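Local structure of phosphoglycerate kinase (Coxiella burnetii, 4NG4) at residues Pro101-Glu113 and Ala117-Glu129. The protein catalyses the reversible transfer of a phosphoryl group from 1,3-bisphosphoglycerate to ADP, making ATP and 3-phosphoglycerate in glycolysis. Residues are numbered along the deposited sequence; the frame is centred on the assembly and turned at random.
Sequences PLINDWLKGVAVE and AILCENVRFNKGE
Leu102 and Ile103 pair in parallel with Leu119 and Cys120, placing the short strand 102-103 at the outer edge of the six-stranded parallel sheet in the N-terminal, substrate-binding domain of phosphoglycerate kinase. Three backbone bonds join the two segments. Leu119 N gives to Pro101 O at 3.2 Å, while Ile103 uses both its N and its O toward the same neighbour, bridging Leu119 O (2.9 Å) and Glu121 N (3.0 Å) on either side of Cys120 in the sequence. On its far side strand 117-120 pairs with strand 64-69.

Apolar packing gathers on Ile118. Its CG1 lies between the backbone N and the carbonyl carbon (chi1 64°) and reaches Val112 CG2 at 3.6 Å, while Ile103 CG1 packs against its CB; the CG2 branch turns instead to CG and CD of the Pro101 ring. The chain leaving strand 102-103 thus comes back at Val112 to pack on the Ile118 side chain.

Among the flat groups, Trp106 is clasped on two faces. Cys120 CB sits 3.4 Å from the centroid of the five-membered ring in a CH-pi contact, and SG follows over the same face as a sulfur-aromatic contact; Leu107 CG lies over the opposite face. Helix 134-142 adds Met140 against the indole. The amide of Asn126, inclined 59° to the indole plane, packs with ND2 beside Trp106 CZ2 in van der Waals contact.

Polar contacts continue beyond the strand. Trp106 NE1 makes a weak hydrogen bond to Glu121 O, and the carboxylate of Glu121, bent at chi2 (51°), is held by Ser84 OG and Leu85 N, with OE2 also against Leu102 CD2. Farther along lies Arg124, predicted to bind substrate; its backbone N closes an Asx turn on Asn122 OD1.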
loop_
_atom_site.group_PDB
_atom_site.type_symbol
_atom_site.label_atom_id
_atom_site.label_comp_id
_atom_site.label_asym_id
_atom_site.label_seq_id
_atom_site.Cartn_x
_atom_site.Cartn_y
_atom_site.Cartn_z
ATOM N N PRO A 101 -10.024 26.852 -9.017
ATOM C CA PRO A 101 -11.442 26.695 -9.284
ATOM C C PRO A 101 -11.771 25.281 -9.723
ATOM O O PRO A 101 -10.975 24.659 -10.424
ATOM C CB PRO A 101 -11.689 27.671 -10.440
ATOM C CG PRO A 101 -10.407 27.689 -11.185
ATOM C CD PRO A 101 -9.324 27.507 -10.142
ATOM N N LEU A 102 -12.944 24.799 -9.311
ATOM C CA LEU A 102 -13.478 23.502 -9.731
ATOM C C LEU A 102 -14.012 23.594 -11.163
ATOM O O LEU A 102 -14.996 24.283 -11.404
ATOM C CB LEU A 102 -14.616 23.093 -8.785
ATOM C CG LEU A 102 -15.178 21.674 -8.888
ATOM C CD1 LEU A 102 -14.223 20.676 -8.253
ATOM C CD2 LEU A 102 -16.534 21.600 -8.216
ATOM N N ILE A 103 -13.369 22.916 -12.113
ATOM C CA ILE A 103 -13.819 22.940 -13.512
ATOM C C ILE A 103 -14.645 21.702 -13.834
ATOM O O ILE A 103 -14.176 20.582 -13.699
ATOM C CB ILE A 103 -12.642 23.037 -14.499
ATOM C CG1 ILE A 103 -11.893 24.359 -14.318
ATOM C CG2 ILE A 103 -13.130 22.935 -15.944
ATOM C CD1 ILE A 103 -12.719 25.596 -14.632
ATOM N N ASN A 104 -15.860 21.921 -14.313
ATOM C CA ASN A 104 -16.866 20.878 -14.390
ATOM C C ASN A 104 -17.014 20.229 -15.763
ATOM O O ASN A 104 -17.129 18.995 -15.856
ATOM C CB ASN A 104 -18.205 21.461 -13.974
ATOM C CG ASN A 104 -19.163 20.407 -13.565
ATOM O OD1 ASN A 104 -19.683 19.659 -14.404
ATOM N ND2 ASN A 104 -19.394 20.305 -12.259
ATOM N N ASP A 105 -17.051 21.059 -16.811
ATOM C CA ASP A 105 -17.175 20.580 -18.194
ATOM C C ASP A 105 -15.785 20.499 -18.835
ATOM O O ASP A 105 -15.563 20.957 -19.958
ATOM C CB ASP A 105 -18.128 21.486 -19.007
ATOM C CG ASP A 105 -17.776 22.979 -18.904
ATOM O OD1 ASP A 105 -16.733 23.311 -18.299
ATOM O OD2 ASP A 105 -18.550 23.822 -19.413
ATOM N N TRP A 106 -14.845 19.895 -18.122
ATOM C CA TRP A 106 -13.431 20.000 -18.504
ATOM C C TRP A 106 -13.028 19.235 -19.770
ATOM O O TRP A 106 -11.976 19.524 -20.341
ATOM C CB TRP A 106 -12.510 19.622 -17.331
ATOM C CG TRP A 106 -12.657 18.216 -16.795
ATOM C CD1 TRP A 106 -13.469 17.804 -15.775
ATOM C CD2 TRP A 106 -11.942 17.057 -17.223
ATOM N NE1 TRP A 106 -13.307 16.456 -15.551
ATOM C CE2 TRP A 106 -12.373 15.976 -16.427
ATOM C CE3 TRP A 106 -10.984 16.825 -18.210
ATOM C CZ2 TRP A 106 -11.890 14.678 -16.601
ATOM C CZ3 TRP A 106 -10.489 15.534 -18.374
ATOM C CH2 TRP A 106 -10.947 14.480 -17.581
ATOM N N LEU A 107 -13.852 18.279 -20.209
ATOM C CA LEU A 107 -13.501 17.411 -21.342
ATOM C C LEU A 107 -13.505 18.133 -22.665
ATOM O O LEU A 107 -12.749 17.759 -23.564
ATOM C CB LEU A 107 -14.451 16.224 -21.451
ATOM C CG LEU A 107 -14.425 15.236 -20.295
ATOM C CD1 LEU A 107 -15.567 15.532 -19.306
ATOM C CD2 LEU A 107 -14.539 13.835 -20.863
ATOM N N LYS A 108 -14.367 19.146 -22.778
ATOM C CA LYS A 108 -14.453 19.974 -23.991
ATOM C C LYS A 108 -13.364 21.053 -24.053
ATOM O O LYS A 108 -13.284 21.795 -25.036
ATOM C CB LYS A 108 -15.839 20.624 -24.127
ATOM C CG LYS A 108 -16.834 19.833 -24.980
ATOM C CD LYS A 108 -17.726 20.754 -25.833
ATOM C CE LYS A 108 -16.977 21.348 -27.037
ATOM N NZ LYS A 108 -17.820 22.301 -27.830
ATOM N N GLY A 109 -12.537 21.142 -23.011
ATOM C CA GLY A 109 -11.378 22.048 -23.010
ATOM C C GLY A 109 -11.424 23.049 -21.877
ATOM O O GLY A 109 -12.495 23.316 -21.330
ATOM N N VAL A 110 -10.256 23.572 -21.501
ATOM C CA VAL A 110 -10.171 24.667 -20.531
ATOM C C VAL A 110 -8.944 25.524 -20.799
ATOM O O VAL A 110 -7.839 25.015 -20.952
ATOM C CB VAL A 110 -10.073 24.198 -19.037
ATOM C CG1 VAL A 110 -10.527 25.338 -18.119
ATOM C CG2 VAL A 110 -10.881 22.929 -18.770
ATOM N N ALA A 111 -9.156 26.832 -20.863
ATOM C CA ALA A 111 -8.073 27.787 -20.800
ATOM C C ALA A 111 -7.553 27.762 -19.367
ATOM O O ALA A 111 -8.332 27.645 -18.417
ATOM C CB ALA A 111 -8.564 29.173 -21.164
ATOM N N VAL A 112 -6.233 27.813 -19.225
ATOM C CA VAL A 112 -5.577 27.886 -17.923
ATOM C C VAL A 112 -4.308 28.690 -18.124
ATOM O O VAL A 112 -3.481 28.340 -18.966
ATOM C CB VAL A 112 -5.220 26.490 -17.369
ATOM C CG1 VAL A 112 -4.397 26.605 -16.091
ATOM C CG2 VAL A 112 -6.468 25.699 -17.102
ATOM N N GLU A 113 -4.167 29.775 -17.371
ATOM C CA GLU A 113 -3.029 30.679 -17.538
ATOM C C GLU A 113 -1.765 30.018 -16.979
ATOM O O GLU A 113 -1.853 29.165 -16.081
ATOM C CB GLU A 113 -3.307 32.015 -16.839
ATOM C CG GLU A 113 -2.303 33.109 -17.151
ATOM C CD GLU A 113 -2.655 34.436 -16.504
ATOM O OE1 GLU A 113 -1.944 35.435 -16.767
ATOM O OE2 GLU A 113 -3.649 34.474 -15.738
ATOM N N ALA A 117 -3.608 26.960 -11.411
ATOM C CA ALA A 117 -3.973 25.540 -11.383
ATOM C C ALA A 117 -5.471 25.358 -11.189
ATOM O O ALA A 117 -6.082 26.003 -10.337
ATOM C CB ALA A 117 -3.229 24.829 -10.269
ATOM N N ILE A 118 -6.056 24.460 -11.972
ATOM C CA ILE A 118 -7.478 24.160 -11.859
ATOM C C ILE A 118 -7.651 22.694 -11.489
ATOM O O ILE A 118 -6.795 21.863 -11.794
ATOM C CB ILE A 118 -8.274 24.540 -13.156
ATOM C CG1 ILE A 118 -7.839 23.706 -14.369
ATOM C CG2 ILE A 118 -8.108 26.020 -13.462
ATOM C CD1 ILE A 118 -8.395 22.286 -14.392
ATOM N N LEU A 119 -8.752 22.394 -10.805
ATOM C CA LEU A 119 -9.078 21.023 -10.397
ATOM C C LEU A 119 -10.297 20.544 -11.174
ATOM O O LEU A 119 -11.399 21.067 -11.000
ATOM C CB LEU A 119 -9.348 20.950 -8.885
ATOM C CG LEU A 119 -9.765 19.601 -8.283
ATOM C CD1 LEU A 119 -8.697 18.537 -8.494
ATOM C CD2 LEU A 119 -10.085 19.770 -6.815
ATOM N N CYS A 120 -10.078 19.555 -12.038
ATOM C CA CYS A 120 -11.151 18.920 -12.787
ATOM C C CYS A 120 -12.060 18.159 -11.823
ATOM O O CYS A 120 -11.586 17.585 -10.817
ATOM C CB CYS A 120 -10.574 17.954 -13.830
ATOM S SG CYS A 120 -9.539 18.745 -15.116
ATOM N N GLU A 121 -13.355 18.139 -12.146
ATOM C CA GLU A 121 -14.333 17.455 -11.320
ATOM C C GLU A 121 -14.093 15.932 -11.359
ATOM O O GLU A 121 -13.665 15.397 -12.384
ATOM C CB GLU A 121 -15.742 17.810 -11.786
ATOM C CG GLU A 121 -16.873 17.185 -10.989
ATOM C CD GLU A 121 -16.749 17.380 -9.491
ATOM O OE1 GLU A 121 -15.817 16.802 -8.881
ATOM O OE2 GLU A 121 -17.608 18.080 -8.913
ATOM N N ASN A 122 -14.334 15.269 -10.222
ATOM C CA ASN A 122 -14.262 13.803 -10.074
ATOM C C ASN A 122 -14.261 13.044 -11.418
ATOM O O ASN A 122 -15.225 13.085 -12.178
ATOM C CB ASN A 122 -15.440 13.341 -9.196
ATOM C CG ASN A 122 -15.279 11.939 -8.668
ATOM O OD1 ASN A 122 -14.404 11.177 -9.097
ATOM N ND2 ASN A 122 -16.140 11.582 -7.727
ATOM N N VAL A 123 -13.160 12.365 -11.705
ATOM C CA VAL A 123 -12.986 11.672 -12.980
ATOM C C VAL A 123 -13.882 10.472 -13.118
ATOM O O VAL A 123 -14.098 9.990 -14.217
ATOM C CB VAL A 123 -11.570 11.131 -13.127
ATOM C CG1 VAL A 123 -10.600 12.262 -13.297
ATOM C CG2 VAL A 123 -11.209 10.252 -11.932
ATOM N N ARG A 124 -14.352 9.955 -11.985
ATOM C CA ARG A 124 -15.234 8.797 -11.957
ATOM C C ARG A 124 -16.694 9.106 -12.305
ATOM O O ARG A 124 -17.524 8.201 -12.323
ATOM C CB ARG A 124 -15.148 8.133 -10.591
ATOM C CG ARG A 124 -13.798 7.506 -10.332
ATOM C CD ARG A 124 -13.836 6.592 -9.128
ATOM N NE ARG A 124 -12.568 5.903 -8.970
ATOM C CZ ARG A 124 -12.210 5.213 -7.895
ATOM N NH1 ARG A 124 -13.015 5.104 -6.838
ATOM N NH2 ARG A 124 -11.032 4.629 -7.874
ATOM N N PHE A 125 -17.003 10.375 -12.574
ATOM C CA PHE A 125 -18.310 10.744 -13.105
ATOM C C PHE A 125 -18.424 10.360 -14.564
ATOM O O PHE A 125 -19.520 10.040 -15.026
ATOM C CB PHE A 125 -18.587 12.237 -12.967
ATOM C CG PHE A 125 -18.947 12.673 -11.571
ATOM C CD1 PHE A 125 -19.917 11.997 -10.824
ATOM C CD2 PHE A 125 -18.352 13.795 -11.019
ATOM C CE1 PHE A 125 -20.263 12.419 -9.535
ATOM C CE2 PHE A 125 -18.685 14.222 -9.738
ATOM C CZ PHE A 125 -19.651 13.534 -8.996
ATOM N N ASN A 126 -17.298 10.374 -15.279
ATOM C CA ASN A 126 -17.292 10.167 -16.723
ATOM C C ASN A 126 -17.680 8.734 -17.105
ATOM O O ASN A 126 -17.009 7.779 -16.687
ATOM C CB ASN A 126 -15.908 10.502 -17.305
ATOM C CG ASN A 126 -15.514 11.967 -17.114
ATOM O OD1 ASN A 126 -16.342 12.868 -17.202
ATOM N ND2 ASN A 126 -14.241 12.206 -16.886
ATOM N N LYS A 127 -18.768 8.597 -17.873
ATOM C CA LYS A 127 -19.045 7.362 -18.628
ATOM C C LYS A 127 -17.728 6.856 -19.238
ATOM O O LYS A 127 -17.167 7.519 -20.134
ATOM C CB LYS A 127 -20.051 7.612 -19.775
ATOM C CG LYS A 127 -21.534 7.390 -19.458
ATOM C CD LYS A 127 -22.373 7.544 -20.748
ATOM C CE LYS A 127 -23.843 7.124 -20.600
ATOM N NZ LYS A 127 -24.772 8.281 -20.512
ATOM N N GLY A 128 -17.226 5.723 -18.727
ATOM C CA GLY A 128 -16.084 5.028 -19.331
ATOM C C GLY A 128 -14.762 5.004 -18.571
ATOM O O GLY A 128 -13.808 4.355 -19.004
ATOM N N GLU A 129 -14.696 5.695 -17.438
ATOM C CA GLU A 129 -13.488 5.696 -16.614
ATOM C C GLU A 129 -13.109 4.291 -16.166
ATOM O O GLU A 129 -11.981 3.833 -16.382
ATOM C CB GLU A 129 -13.675 6.594 -15.381
ATOM C CG GLU A 129 -12.645 6.400 -14.263
ATOM C CD GLU A 129 -11.281 7.002 -14.566
ATOM O OE1 GLU A 129 -10.666 7.561 -13.628
ATOM O OE2 GLU A 129 -10.822 6.937 -15.732
#